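Local structure of Lysine/ornithine decarboxylase (Selenomonas ruminantium, 5GJO) at residues D117-I122 / L161-A166; L196-L201 / R246-T251; V269-G274 / G342-V347; Y304-F309 / V329-F334. The protein decarboxylates L-lysine and L-ornithine with similar efficiency, using pyridoxal 5'-phosphate as cofactor, to yield cadaverine and putrescine. The protein carries 2 engineered substitutions. One frame throughout, in Å; residues are numbered along the deposited sequence.

Interaction 1: D117-I122 / L161-A166; sequences DDPSEI and LDLLKA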
loop_
_atom_site.group_PDB
_atom_site.type_symbol
_atom_site.label_atom_id
_atom_site.label_comp_id
_atom_site.label_asym_id
_atom_site.label_seq_id
_atom_site.Cartn_x
_atom_site.Cartn_y
_atom_site.Cartn_z
ATOM N N ASP A 117 -1.410 18.642 19.048
ATOM C CA ASP A 117 -1.401 19.908 18.340
ATOM C C ASP A 117 -2.762 20.589 18.246
ATOM O O ASP A 117 -2.919 21.503 17.487
ATOM C CB ASP A 117 -0.764 19.766 16.949
ATOM C CG ASP A 117 -1.541 18.843 16.029
ATOM O OD1 ASP A 117 -2.713 18.584 16.277
ATOM O OD2 ASP A 117 -0.960 18.391 15.040
ATOM N N ASP A 118 -3.741 20.105 18.990
ATOM C CA ASP A 118 -5.098 20.648 18.885
ATOM C C ASP A 118 -5.844 20.669 20.212
ATOM O O ASP A 118 -5.648 19.794 21.022
ATOM C CB ASP A 118 -5.907 19.843 17.883
ATOM C CG ASP A 118 -7.112 20.591 17.386
ATOM O OD1 ASP A 118 -6.963 21.323 16.395
ATOM O OD2 ASP A 118 -8.182 20.456 17.988
ATOM N N PRO A 119 -6.744 21.626 20.416
ATOM C CA PRO A 119 -7.488 21.543 21.700
ATOM C C PRO A 119 -8.397 20.345 21.791
ATOM O O PRO A 119 -8.632 19.844 22.891
ATOM C CB PRO A 119 -8.267 22.872 21.725
ATOM C CG PRO A 119 -8.163 23.480 20.396
ATOM C CD PRO A 119 -7.002 22.882 19.653
ATOM N N SER A 120 -8.846 19.793 20.652
ATOM C CA SER A 120 -9.716 18.640 20.676
ATOM C C SER A 120 -9.057 17.336 21.182
ATOM O O SER A 120 -9.710 16.366 21.455
ATOM C CB SER A 120 -10.331 18.444 19.325
ATOM O OG SER A 120 -9.452 17.905 18.316
ATOM N N GLU A 121 -7.734 17.340 21.267
ATOM C CA GLU A 121 -6.958 16.195 21.754
ATOM C C GLU A 121 -6.847 16.104 23.278
ATOM O O GLU A 121 -6.561 15.068 23.831
ATOM C CB GLU A 121 -5.556 16.238 21.165
ATOM C CG GLU A 121 -4.782 14.923 21.265
ATOM C CD GLU A 121 -5.310 13.820 20.367
ATOM O OE1 GLU A 121 -6.250 14.077 19.610
ATOM O OE2 GLU A 121 -4.781 12.704 20.431
ATOM N N ILE A 122 -7.052 17.229 23.941
ATOM C CA ILE A 122 -6.712 17.340 25.363
ATOM C C ILE A 122 -7.621 16.437 26.183
ATOM O O ILE A 122 -7.146 15.621 27.023
ATOM C CB ILE A 122 -6.824 18.793 25.816
ATOM C CG1 ILE A 122 -5.740 19.647 25.183
ATOM C CG2 ILE A 122 -6.749 18.879 27.391
ATOM C CD1 ILE A 122 -5.860 21.147 25.438
ATOM N N LEU A 161 1.437 27.974 23.827
ATOM C CA LEU A 161 1.425 28.080 25.282
ATOM C C LEU A 161 0.001 28.023 25.795
ATOM O O LEU A 161 -0.268 27.408 26.826
ATOM C CB LEU A 161 2.164 29.313 25.734
ATOM C CG LEU A 161 3.628 29.315 25.302
ATOM C CD1 LEU A 161 4.252 30.602 25.754
ATOM C CD2 LEU A 161 4.337 28.082 25.868
ATOM N N ASP A 162 -0.937 28.589 25.071
ATOM C CA ASP A 162 -2.349 28.362 25.388
ATOM C C ASP A 162 -2.786 26.908 25.409
ATOM O O ASP A 162 -3.601 26.481 26.253
ATOM C CB ASP A 162 -3.284 29.126 24.448
ATOM C CG ASP A 162 -3.171 30.664 24.582
ATOM O OD1 ASP A 162 -2.817 31.165 25.661
ATOM O OD2 ASP A 162 -3.390 31.359 23.555
ATOM N N LEU A 163 -2.293 26.095 24.454
ATOM C CA LEU A 163 -2.560 24.693 24.503
ATOM C C LEU A 163 -1.930 23.965 25.724
ATOM O O LEU A 163 -2.601 23.098 26.315
ATOM C CB LEU A 163 -2.111 24.004 23.167
ATOM C CG LEU A 163 -3.055 24.257 22.023
ATOM C CD1 LEU A 163 -2.300 23.940 20.703
ATOM C CD2 LEU A 163 -4.320 23.406 22.104
ATOM N N LEU A 164 -0.688 24.287 26.045
ATOM C CA LEU A 164 -0.054 23.703 27.191
ATOM C C LEU A 164 -0.838 24.106 28.492
ATOM O O LEU A 164 -1.057 23.281 29.367
ATOM C CB LEU A 164 1.356 24.134 27.292
ATOM C CG LEU A 164 2.353 23.475 26.298
ATOM C CD1 LEU A 164 3.728 24.070 26.406
ATOM C CD2 LEU A 164 2.394 21.957 26.540
ATOM N N LYS A 165 -1.230 25.379 28.580
ATOM C CA LYS A 165 -1.995 25.850 29.754
ATOM C C LYS A 165 -3.327 25.123 29.825
ATOM O O LYS A 165 -3.696 24.693 30.908
ATOM C CB LYS A 165 -2.053 27.386 29.786
ATOM C CG LYS A 165 -2.664 28.034 31.018
ATOM C CD LYS A 165 -1.887 27.693 32.274
ATOM C CE LYS A 165 -2.191 28.601 33.455
ATOM N NZ LYS A 165 -0.940 28.510 34.278
ATOM N N ALA A 166 -4.055 24.887 28.711
ATOM C CA ALA A 166 -5.293 24.114 28.746
ATOM C C ALA A 166 -5.071 22.661 29.146
ATOM O O ALA A 166 -5.932 21.978 29.792
ATOM C CB ALA A 166 -6.038 24.197 27.417
#
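Leu-163, on the helix 160-169 of the alpha/beta (TIM-type) barrel that binds pyridoxal phosphate, pushes its forked end into the bend that follows strand 113-116 and illustrates how a barrel helix is keyed to a neighbouring loop by shape alone. No hydrogen bond crosses the contact. The two methyls divide the work: CD2 settles on the turn of the chain, 3.4 Å from Pro-119 N and 3.7 Å from Asp-118 C, while CD1 sits more loosely by the carbonyl of Asp-117. The pyrrolidine ring of Pro-119 closes one side of this hollow, its CD 3.7 Å from Leu-163 CD2. The bend keeps its form through an Asx turn, in which Asp-118 OD2 takes the N-H of Ser-120 at 2.8 Å on the anti side of the carboxylate. Beneath the leucine, Phe-116 and Val-136 of the barrel strands continue the packing. With the leucine cut back to an alanine, the hollow over Pro-119 would probably be left unfilled and Phe-116 short of a neighbour. The outer face of the bend meets the second subunit, where Lys-276 of that chain forms a salt bridge with Asp-117, whose other carboxylate oxygen accepts from Gly-154 N. One turn beyond Leu-163 the bump comes from the other side: with CG1 anti to the carbonyl carbon (chi1 -69°), Ile-122 reaches toward the helix until its CD1 lies 3.6 Å from Ala-166 CB.

Interaction 2: L196-L201 / R246-T251; sequences LVARRL and RLFPDT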
loop_
_atom_site.group_PDB
_atom_site.type_symbol
_atom_site.label_atom_id
_atom_site.label_comp_id
_atom_site.label_asym_id
_atom_site.label_seq_id
_atom_site.Cartn_x
_atom_site.Cartn_y
_atom_site.Cartn_z
ATOM N N LEU A 196 15.168 28.177 17.662
ATOM C CA LEU A 196 15.103 29.604 18.154
ATOM C C LEU A 196 13.684 29.877 18.553
ATOM O O LEU A 196 13.422 30.536 19.536
ATOM C CB LEU A 196 15.497 30.586 17.063
ATOM C CG LEU A 196 17.010 30.543 16.813
ATOM C CD1 LEU A 196 17.398 30.999 15.443
ATOM C CD2 LEU A 196 17.832 31.351 17.808
ATOM N N VAL A 197 12.740 29.431 17.741
ATOM C CA VAL A 197 11.333 29.609 18.079
ATOM C C VAL A 197 10.962 28.963 19.404
ATOM O O VAL A 197 10.300 29.567 20.295
ATOM C CB VAL A 197 10.395 29.077 16.950
ATOM C CG1 VAL A 197 8.944 29.133 17.372
ATOM C CG2 VAL A 197 10.614 29.902 15.654
ATOM N N ALA A 198 11.435 27.730 19.583
ATOM C CA ALA A 198 11.137 27.009 20.822
ATOM C C ALA A 198 11.767 27.715 22.052
ATOM O O ALA A 198 11.151 27.725 23.132
ATOM C CB ALA A 198 11.617 25.543 20.731
ATOM N N ARG A 199 12.937 28.284 21.868
ATOM C CA ARG A 199 13.665 29.003 22.927
ATOM C C ARG A 199 12.826 30.173 23.415
ATOM O O ARG A 199 12.642 30.317 24.610
ATOM C CB ARG A 199 15.030 29.468 22.444
ATOM C CG ARG A 199 15.873 30.235 23.491
ATOM C CD ARG A 199 16.239 29.366 24.688
ATOM N NE ARG A 199 15.302 29.375 25.783
ATOM C CZ ARG A 199 15.430 28.626 26.892
ATOM N NH1 ARG A 199 16.404 27.717 26.977
ATOM N NH2 ARG A 199 14.540 28.728 27.917
ATOM N N ARG A 200 12.261 30.941 22.511
ATOM C CA ARG A 200 11.375 32.059 22.881
ATOM C C ARG A 200 10.174 31.527 23.617
ATOM O O ARG A 200 9.815 32.056 24.691
ATOM C CB ARG A 200 11.005 32.928 21.693
ATOM C CG ARG A 200 10.001 34.008 22.075
ATOM C CD ARG A 200 9.528 34.741 20.852
ATOM N NE ARG A 200 8.873 33.883 19.831
ATOM C CZ ARG A 200 7.641 33.427 19.883
ATOM N NH1 ARG A 200 6.872 33.622 20.960
ATOM N NH2 ARG A 200 7.174 32.688 18.878
ATOM N N LEU A 201 9.539 30.496 23.103
ATOM C CA LEU A 201 8.397 29.868 23.813
ATOM C C LEU A 201 8.726 29.376 25.193
ATOM O O LEU A 201 7.961 29.599 26.131
ATOM C CB LEU A 201 7.735 28.792 22.981
ATOM C CG LEU A 201 7.101 29.276 21.682
ATOM C CD1 LEU A 201 6.698 28.082 20.816
ATOM C CD2 LEU A 201 5.874 30.126 21.928
ATOM N N ARG A 246 23.826 25.758 22.507
ATOM C CA ARG A 246 23.742 27.199 22.536
ATOM C C ARG A 246 22.512 27.660 23.222
ATOM O O ARG A 246 22.573 28.539 24.105
ATOM C CB ARG A 246 23.788 27.746 21.136
ATOM C CG ARG A 246 23.618 29.255 21.035
ATOM C CD ARG A 246 23.206 29.617 19.640
ATOM N NE ARG A 246 23.132 31.068 19.436
ATOM C CZ ARG A 246 22.677 31.627 18.342
ATOM N NH1 ARG A 246 22.172 30.864 17.337
ATOM N NH2 ARG A 246 22.777 32.950 18.205
ATOM N N LEU A 247 21.380 27.137 22.833
ATOM C CA LEU A 247 20.077 27.586 23.340
ATOM C C LEU A 247 19.492 26.811 24.460
ATOM O O LEU A 247 18.680 27.367 25.230
ATOM C CB LEU A 247 19.030 27.612 22.183
ATOM C CG LEU A 247 19.414 28.457 20.991
ATOM C CD1 LEU A 247 18.364 28.309 19.894
ATOM C CD2 LEU A 247 19.627 29.948 21.344
ATOM N N PHE A 248 19.784 25.475 24.594
ATOM C CA PHE A 248 19.130 24.606 25.543
ATOM C C PHE A 248 20.166 23.844 26.367
ATOM O O PHE A 248 20.127 22.586 26.449
ATOM C CB PHE A 248 18.157 23.628 24.830
ATOM C CG PHE A 248 16.979 24.314 24.211
ATOM C CD1 PHE A 248 15.838 24.566 24.966
ATOM C CD2 PHE A 248 17.018 24.727 22.877
ATOM C CE1 PHE A 248 14.754 25.200 24.410
ATOM C CE2 PHE A 248 15.907 25.422 22.315
ATOM C CZ PHE A 248 14.770 25.586 23.099
ATOM N N PRO A 249 21.032 24.556 27.098
ATOM C CA PRO A 249 22.046 23.875 27.935
ATOM C C PRO A 249 21.487 23.026 29.056
ATOM O O PRO A 249 22.090 22.026 29.474
ATOM C CB PRO A 249 22.864 25.054 28.536
ATOM C CG PRO A 249 22.048 26.237 28.351
ATOM C CD PRO A 249 21.167 26.024 27.138
ATOM N N ASP A 250 20.332 23.423 29.550
ATOM C CA ASP A 250 19.684 22.813 30.725
ATOM C C ASP A 250 18.335 22.192 30.496
ATOM O O ASP A 250 17.530 21.981 31.417
ATOM C CB ASP A 250 19.562 23.932 31.803
ATOM C CG ASP A 250 20.883 24.633 32.088
ATOM O OD1 ASP A 250 21.969 23.989 32.140
ATOM O OD2 ASP A 250 20.836 25.857 32.198
ATOM N N THR A 251 18.039 21.833 29.261
ATOM C CA THR A 251 16.792 21.173 28.925
ATOM C C THR A 251 17.132 19.718 28.451
ATOM O O THR A 251 18.185 19.559 27.932
ATOM C CB THR A 251 16.159 22.009 27.811
ATOM O OG1 THR A 251 15.712 23.274 28.362
ATOM C CG2 THR A 251 14.971 21.338 27.222
HETATM O O HOH W 1 17.969 25.407 28.814
#
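Arg-199 and Phe-248 overlap where two helices of the alpha/beta barrel, 189-207 and 233-247, lie beside one another, the second just ending and its chain turning in toward strand 252-255. The contact exemplifies a packed inner side shading into a looser, partly polar outer one. On the inner side the ring of Phe-248 slides under the arginine, with the tip atom CZ tucked against the helix backbone 3.5 Å from Arg-199 N. Ala-198 lies at the rim of the same ring, its CB 3.9 Å from Phe-248 CZ, a fit that a small side chain allows. Leu-215 of a barrel strand and the edge-to-face ring of Phe-202 complete this buried part. Farther out, Leu-196 CD2 meets Leu-247 CD1 at 3.7 Å, and the exposed Arg-246 only brushes the contact, its NH1 bound to Gln-243. Arg-199 links the two regions. Its chain leaves with CG anti to the backbone N and then bends at chi2 (64°) and chi3 (-90°), which sets CD over the Phe-248 ring and the guanidinium beyond it, offset past CD1 and CE1, with the planes 18° apart. From that position NH1 gives a hydrogen bond to Leu-247 O, 2.9 Å long and in the guanidinium plane, near the end of helix 233-247, while NH2 forms a salt bridge with Asp-203 of its own helix. Toward solvent, the type I turn from Phe-248 to Thr-251 is joined by a water rather than by side-chain packing: it accepts from Asp-250 N at 3.2 Å, lies 3.1 Å from Thr-251 OG1, and is reached weakly by Arg-199 NH1 at 3.3 Å.

Interaction 3: V269-G274 / G342-V347; sequences VTSVIG and GDKVLV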
loop_
_atom_site.group_PDB
_atom_site.type_symbol
_atom_site.label_atom_id
_atom_site.label_comp_id
_atom_site.label_asym_id
_atom_site.label_seq_id
_atom_site.Cartn_x
_atom_site.Cartn_y
_atom_site.Cartn_z
ATOM N N VAL A 269 16.618 -8.037 -2.575
ATOM C CA VAL A 269 17.045 -8.982 -3.636
ATOM C C VAL A 269 15.799 -9.515 -4.344
ATOM O O VAL A 269 14.885 -10.079 -3.696
ATOM C CB VAL A 269 17.838 -10.177 -3.096
ATOM C CG1 VAL A 269 18.347 -11.035 -4.242
ATOM C CG2 VAL A 269 19.055 -9.678 -2.258
ATOM N N THR A 270 15.757 -9.298 -5.626
ATOM C CA THR A 270 14.606 -9.650 -6.453
ATOM C C THR A 270 15.064 -10.316 -7.724
ATOM O O THR A 270 16.121 -9.944 -8.285
ATOM C CB THR A 270 13.659 -8.459 -6.610
ATOM O OG1 THR A 270 12.577 -8.807 -7.473
ATOM C CG2 THR A 270 14.348 -7.280 -7.220
ATOM N N SER A 271 14.288 -11.271 -8.219
ATOM C CA SER A 271 14.635 -11.974 -9.476
ATOM C C SER A 271 13.867 -11.423 -10.671
ATOM O O SER A 271 12.679 -11.039 -10.550
ATOM C CB SER A 271 14.312 -13.463 -9.390
ATOM O OG SER A 271 15.105 -14.070 -8.402
ATOM N N VAL A 272 14.536 -11.498 -11.812
ATOM C CA VAL A 272 13.891 -11.365 -13.138
ATOM C C VAL A 272 13.068 -12.643 -13.397
ATOM O O VAL A 272 13.584 -13.762 -13.447
ATOM C CB VAL A 272 14.925 -11.140 -14.293
ATOM C CG1 VAL A 272 14.218 -11.034 -15.684
ATOM C CG2 VAL A 272 15.741 -9.916 -13.961
ATOM N N ILE A 273 11.773 -12.460 -13.482
ATOM C CA ILE A 273 10.849 -13.562 -13.756
ATOM C C ILE A 273 10.359 -13.600 -15.211
ATOM O O ILE A 273 9.798 -14.612 -15.655
ATOM C CB ILE A 273 9.674 -13.690 -12.738
ATOM C CG1 ILE A 273 8.819 -12.444 -12.689
ATOM C CG2 ILE A 273 10.151 -13.999 -11.333
ATOM C CD1 ILE A 273 7.552 -12.665 -11.913
ATOM N N GLY A 274 10.535 -12.499 -15.921
ATOM C CA GLY A 274 10.186 -12.445 -17.344
ATOM C C GLY A 274 10.960 -11.363 -18.059
ATOM O O GLY A 274 11.399 -10.368 -17.450
ATOM N N GLY A 342 15.675 -15.446 -14.172
ATOM C CA GLY A 342 16.498 -16.085 -13.144
ATOM C C GLY A 342 17.651 -15.226 -12.614
ATOM O O GLY A 342 18.165 -15.519 -11.500
ATOM N N ASP A 343 18.062 -14.158 -13.349
ATOM C CA ASP A 343 19.071 -13.201 -12.864
ATOM C C ASP A 343 18.481 -12.471 -11.645
ATOM O O ASP A 343 17.245 -12.239 -11.577
ATOM C CB ASP A 343 19.504 -12.165 -13.917
ATOM C CG ASP A 343 20.348 -12.773 -15.087
ATOM O OD1 ASP A 343 20.787 -13.919 -14.978
ATOM O OD2 ASP A 343 20.561 -12.017 -16.058
ATOM N N LYS A 344 19.328 -12.188 -10.669
ATOM C CA LYS A 344 18.921 -11.404 -9.523
ATOM C C LYS A 344 19.438 -9.994 -9.696
ATOM O O LYS A 344 20.520 -9.795 -10.178
ATOM C CB LYS A 344 19.438 -11.991 -8.211
ATOM C CG LYS A 344 18.726 -13.260 -7.774
ATOM C CD LYS A 344 19.214 -14.428 -8.594
ATOM C CE LYS A 344 18.500 -15.708 -8.233
ATOM N NZ LYS A 344 17.148 -15.867 -8.838
ATOM N N VAL A 345 18.619 -9.036 -9.315
ATOM C CA VAL A 345 19.037 -7.665 -9.188
ATOM C C VAL A 345 18.986 -7.253 -7.733
ATOM O O VAL A 345 18.299 -7.905 -6.877
ATOM C CB VAL A 345 18.210 -6.671 -10.065
ATOM C CG1 VAL A 345 18.396 -7.031 -11.534
ATOM C CG2 VAL A 345 16.758 -6.578 -9.661
ATOM N N LEU A 346 19.706 -6.170 -7.473
ATOM C CA LEU A 346 19.862 -5.676 -6.095
ATOM C C LEU A 346 19.432 -4.251 -5.939
ATOM O O LEU A 346 19.860 -3.403 -6.706
ATOM C CB LEU A 346 21.315 -5.850 -5.645
ATOM C CG LEU A 346 21.720 -5.354 -4.243
ATOM C CD1 LEU A 346 21.198 -6.275 -3.160
ATOM C CD2 LEU A 346 23.269 -5.153 -4.083
ATOM N N VAL A 347 18.604 -3.961 -4.917
ATOM C CA VAL A 347 18.236 -2.608 -4.638
ATOM C C VAL A 347 18.757 -2.220 -3.244
ATOM O O VAL A 347 18.478 -2.928 -2.224
ATOM C CB VAL A 347 16.710 -2.363 -4.694
ATOM C CG1 VAL A 347 16.385 -0.881 -4.566
ATOM C CG2 VAL A 347 16.179 -2.867 -6.004
#
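Thr-270 and Val-345 form the hydrogen-bonded pair at the heart of this antiparallel join, an instance of two strands distant in sequence meeting in the mixed sheet: Val-345 N gives to Thr-270 O at 2.9 Å, and Thr-270 N returns a longer bond to Val-345 O. Beside the backbone their methyls lie side by side, CG2 of Thr-270 3.5 Å from CG2 of Val-345, with Leu-286 against both. Toward the loop end, Val-272 N donates to Asp-343 O and Gly-342 N to Val-272 O, each at 2.8 Å. Gly-342 has a positive phi (96°), and a side chain there would collide with the preceding carbonyl oxygen. The opposite face carries Ser-271 together with Val-269, Lys-344 and Leu-346, these three packing against helix 9-18. There Lys-344, bent at chi2 (77°) and chi4 (80°), folds back over the serine, and its NZ gives to Ser-271 OG at 2.8 Å and to Gly-342 O at 2.9 Å. In the next shell Thr-21 OG1 meets Ser-271 OG, Asp-287 OD1 holds both Thr-270 OG1 and Ser-271 N, and Lys-340 N secures Asp-343. The lysine ammonium is therefore held by two neutral oxygens, one from each segment, which probably fixes its fold across the pair.

Interaction 4: Y304-F309 / V329-F334; sequences YPLHCF and VLYRDF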
loop_
_atom_site.group_PDB
_atom_site.type_symbol
_atom_site.label_atom_id
_atom_site.label_comp_id
_atom_site.label_asym_id
_atom_site.label_seq_id
_atom_site.Cartn_x
_atom_site.Cartn_y
_atom_site.Cartn_z
ATOM N N TYR A 304 14.659 4.436 -5.864
ATOM C CA TYR A 304 15.621 3.593 -5.183
ATOM C C TYR A 304 16.796 3.241 -6.095
ATOM O O TYR A 304 16.603 3.073 -7.292
ATOM C CB TYR A 304 14.976 2.259 -4.689
ATOM C CG TYR A 304 13.886 2.568 -3.700
ATOM C CD1 TYR A 304 14.166 2.715 -2.349
ATOM C CD2 TYR A 304 12.597 2.715 -4.126
ATOM C CE1 TYR A 304 13.126 3.067 -1.439
ATOM C CE2 TYR A 304 11.568 3.058 -3.234
ATOM C CZ TYR A 304 11.847 3.284 -1.929
ATOM O OH TYR A 304 10.803 3.655 -1.073
ATOM N N PRO A 305 18.010 3.085 -5.560
ATOM C CA PRO A 305 19.148 2.704 -6.390
ATOM C C PRO A 305 19.078 1.223 -6.788
ATOM O O PRO A 305 19.273 0.382 -5.943
ATOM C CB PRO A 305 20.382 2.918 -5.486
ATOM C CG PRO A 305 19.851 3.521 -4.297
ATOM C CD PRO A 305 18.417 3.384 -4.174
ATOM N N LEU A 306 18.938 0.967 -8.074
ATOM C CA LEU A 306 18.923 -0.347 -8.664
ATOM C C LEU A 306 20.277 -0.718 -9.186
ATOM O O LEU A 306 20.882 0.069 -9.906
ATOM C CB LEU A 306 17.834 -0.376 -9.777
ATOM C CG LEU A 306 17.791 -1.660 -10.593
ATOM C CD1 LEU A 306 17.367 -2.884 -9.750
ATOM C CD2 LEU A 306 16.800 -1.445 -11.674
ATOM N N HIS A 307 20.741 -1.922 -8.881
ATOM C CA HIS A 307 22.003 -2.458 -9.357
ATOM C C HIS A 307 21.774 -3.732 -10.128
ATOM O O HIS A 307 21.234 -4.694 -9.586
ATOM C CB HIS A 307 23.010 -2.707 -8.212
ATOM C CG HIS A 307 23.184 -1.498 -7.341
ATOM N ND1 HIS A 307 22.437 -1.259 -6.177
ATOM C CD2 HIS A 307 23.911 -0.383 -7.533
ATOM C CE1 HIS A 307 22.756 -0.078 -5.677
ATOM N NE2 HIS A 307 23.618 0.490 -6.491
ATOM N N CYS A 308 22.237 -3.760 -11.365
ATOM C CA CYS A 308 22.150 -4.966 -12.220
ATOM C C CYS A 308 23.532 -5.541 -12.329
ATOM O O CYS A 308 24.515 -4.831 -12.331
ATOM C CB CYS A 308 21.623 -4.616 -13.612
ATOM S SG CYS A 308 19.980 -3.877 -13.594
ATOM N N PHE A 309 23.654 -6.807 -12.476
ATOM C CA PHE A 309 25.014 -7.386 -12.584
ATOM C C PHE A 309 25.242 -7.838 -14.085
ATOM O O PHE A 309 24.297 -8.227 -14.794
ATOM C CB PHE A 309 25.129 -8.540 -11.567
ATOM C CG PHE A 309 24.936 -8.140 -10.126
ATOM C CD1 PHE A 309 25.903 -7.447 -9.428
ATOM C CD2 PHE A 309 23.747 -8.418 -9.459
ATOM C CE1 PHE A 309 25.761 -7.072 -8.129
ATOM C CE2 PHE A 309 23.593 -8.021 -8.141
ATOM C CZ PHE A 309 24.564 -7.327 -7.482
ATOM N N VAL A 329 5.044 -0.194 -12.849
ATOM C CA VAL A 329 6.254 0.029 -13.625
ATOM C C VAL A 329 7.214 0.796 -12.734
ATOM O O VAL A 329 6.855 1.826 -12.200
ATOM C CB VAL A 329 5.989 0.842 -14.909
ATOM C CG1 VAL A 329 7.270 1.036 -15.690
ATOM C CG2 VAL A 329 4.942 0.166 -15.776
ATOM N N LEU A 330 8.427 0.280 -12.592
ATOM C CA LEU A 330 9.316 0.751 -11.538
ATOM C C LEU A 330 10.371 1.741 -12.117
ATOM O O LEU A 330 10.693 2.756 -11.469
ATOM C CB LEU A 330 10.034 -0.453 -10.998
ATOM C CG LEU A 330 9.115 -1.590 -10.543
ATOM C CD1 LEU A 330 9.890 -2.780 -10.050
ATOM C CD2 LEU A 330 8.164 -1.056 -9.492
ATOM N N TYR A 331 10.971 1.372 -13.236
ATOM C CA TYR A 331 12.008 2.207 -13.904
ATOM C C TYR A 331 11.764 2.159 -15.401
ATOM O O TYR A 331 11.429 1.101 -15.935
ATOM C CB TYR A 331 13.389 1.708 -13.618
ATOM C CG TYR A 331 13.808 1.606 -12.204
ATOM C CD1 TYR A 331 13.489 0.452 -11.450
ATOM C CD2 TYR A 331 14.510 2.615 -11.575
ATOM C CE1 TYR A 331 13.901 0.300 -10.133
ATOM C CE2 TYR A 331 14.913 2.478 -10.230
ATOM C CZ TYR A 331 14.543 1.327 -9.512
ATOM O OH TYR A 331 14.895 1.117 -8.216
ATOM N N ARG A 332 12.020 3.313 -16.058
ATOM C CA ARG A 332 11.989 3.432 -17.534
ATOM C C ARG A 332 13.301 4.070 -18.008
ATOM O O ARG A 332 13.948 4.844 -17.263
ATOM C CB ARG A 332 10.805 4.308 -17.947
ATOM C CG ARG A 332 9.457 3.685 -17.641
ATOM C CD ARG A 332 8.352 4.650 -18.060
ATOM N NE ARG A 332 6.991 4.028 -18.013
ATOM C CZ ARG A 332 6.167 4.184 -16.977
ATOM N NH1 ARG A 332 6.536 4.879 -15.869
ATOM N NH2 ARG A 332 4.970 3.623 -16.986
ATOM N N ASP A 333 13.763 3.642 -19.168
ATOM C CA ASP A 333 15.015 4.203 -19.779
ATOM C C ASP A 333 16.188 4.061 -18.863
ATOM O O ASP A 333 17.040 4.903 -18.770
ATOM C CB ASP A 333 14.777 5.623 -20.240
ATOM C CG ASP A 333 13.570 5.733 -21.127
ATOM O OD1 ASP A 333 13.545 5.161 -22.192
ATOM O OD2 ASP A 333 12.601 6.387 -20.767
ATOM N N PHE A 334 16.253 2.918 -18.184
ATOM C CA PHE A 334 17.293 2.635 -17.196
ATOM C C PHE A 334 18.393 1.876 -17.905
ATOM O O PHE A 334 18.134 0.859 -18.525
ATOM C CB PHE A 334 16.680 1.787 -16.029
ATOM C CG PHE A 334 17.667 1.464 -14.938
ATOM C CD1 PHE A 334 18.588 0.432 -15.102
ATOM C CD2 PHE A 334 17.755 2.313 -13.835
ATOM C CE1 PHE A 334 19.544 0.161 -14.113
ATOM C CE2 PHE A 334 18.696 2.032 -12.809
ATOM C CZ PHE A 334 19.571 0.978 -12.978
#
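Leu-306, Tyr-331 and Phe-334 account for most of the buried surface, and they show how one branched side chain can serve two aromatic rings. Leu-306 inserts between them: its CD2 stands over one face of each ring, 4.0 Å from both centroids, off-centre toward the rim of Tyr-331 but over the centre of Phe-334, two CH-pi contacts from a single methyl. Its first torsion (174°) sets CG anti to the backbone N, carrying the branch in between the rings. CB adds to the fit, 3.7 Å from Tyr-331 CZ and 3.9 Å from Phe-334 CZ. Cys-308 SG stands obliquely to the Phe-334 ring, 4.1 Å from CE1. Behind the leucine, Val-345, Val-347 and Phe-319 of neighbouring strands complete this part of the beta domain. At its far end Tyr-331 gives its hydroxyl proton to Tyr-304 O over 2.8 Å, approaching from above the carbonyl plane. A phenylalanine in place of Tyr-331 would probably leave Tyr-304 O without this donor and the far end of the ring untied. The chemistry is thus divided: dispersion and CH-pi contacts hold the leucine, while one directional bond fixes the tyrosine's reach, tying the bulged strand 329-336 to the chain before strand 306-307.

Two domains divide these contacts into pairs. Interactions 1 and 2 lie in the pyridoxal-binding barrel, their centres 21 Å apart and joined where Leu-161 packs on Leu-201, so that helix 160-169 touches helix 189-207. Interactions 3 and 4 belong to the mixed sheet on the other side of the chain's centre, with centres 11 Å apart; strands 344-347 and 306-307 are neighbours there, and interaction 4 is nested inside the loop closed by interaction 3. Centres 45 to 51 Å apart separate the pairs, which follow in series along the chain. Interactions 1 and 3 both touch the second subunit, so each domain contributes to the homodimer.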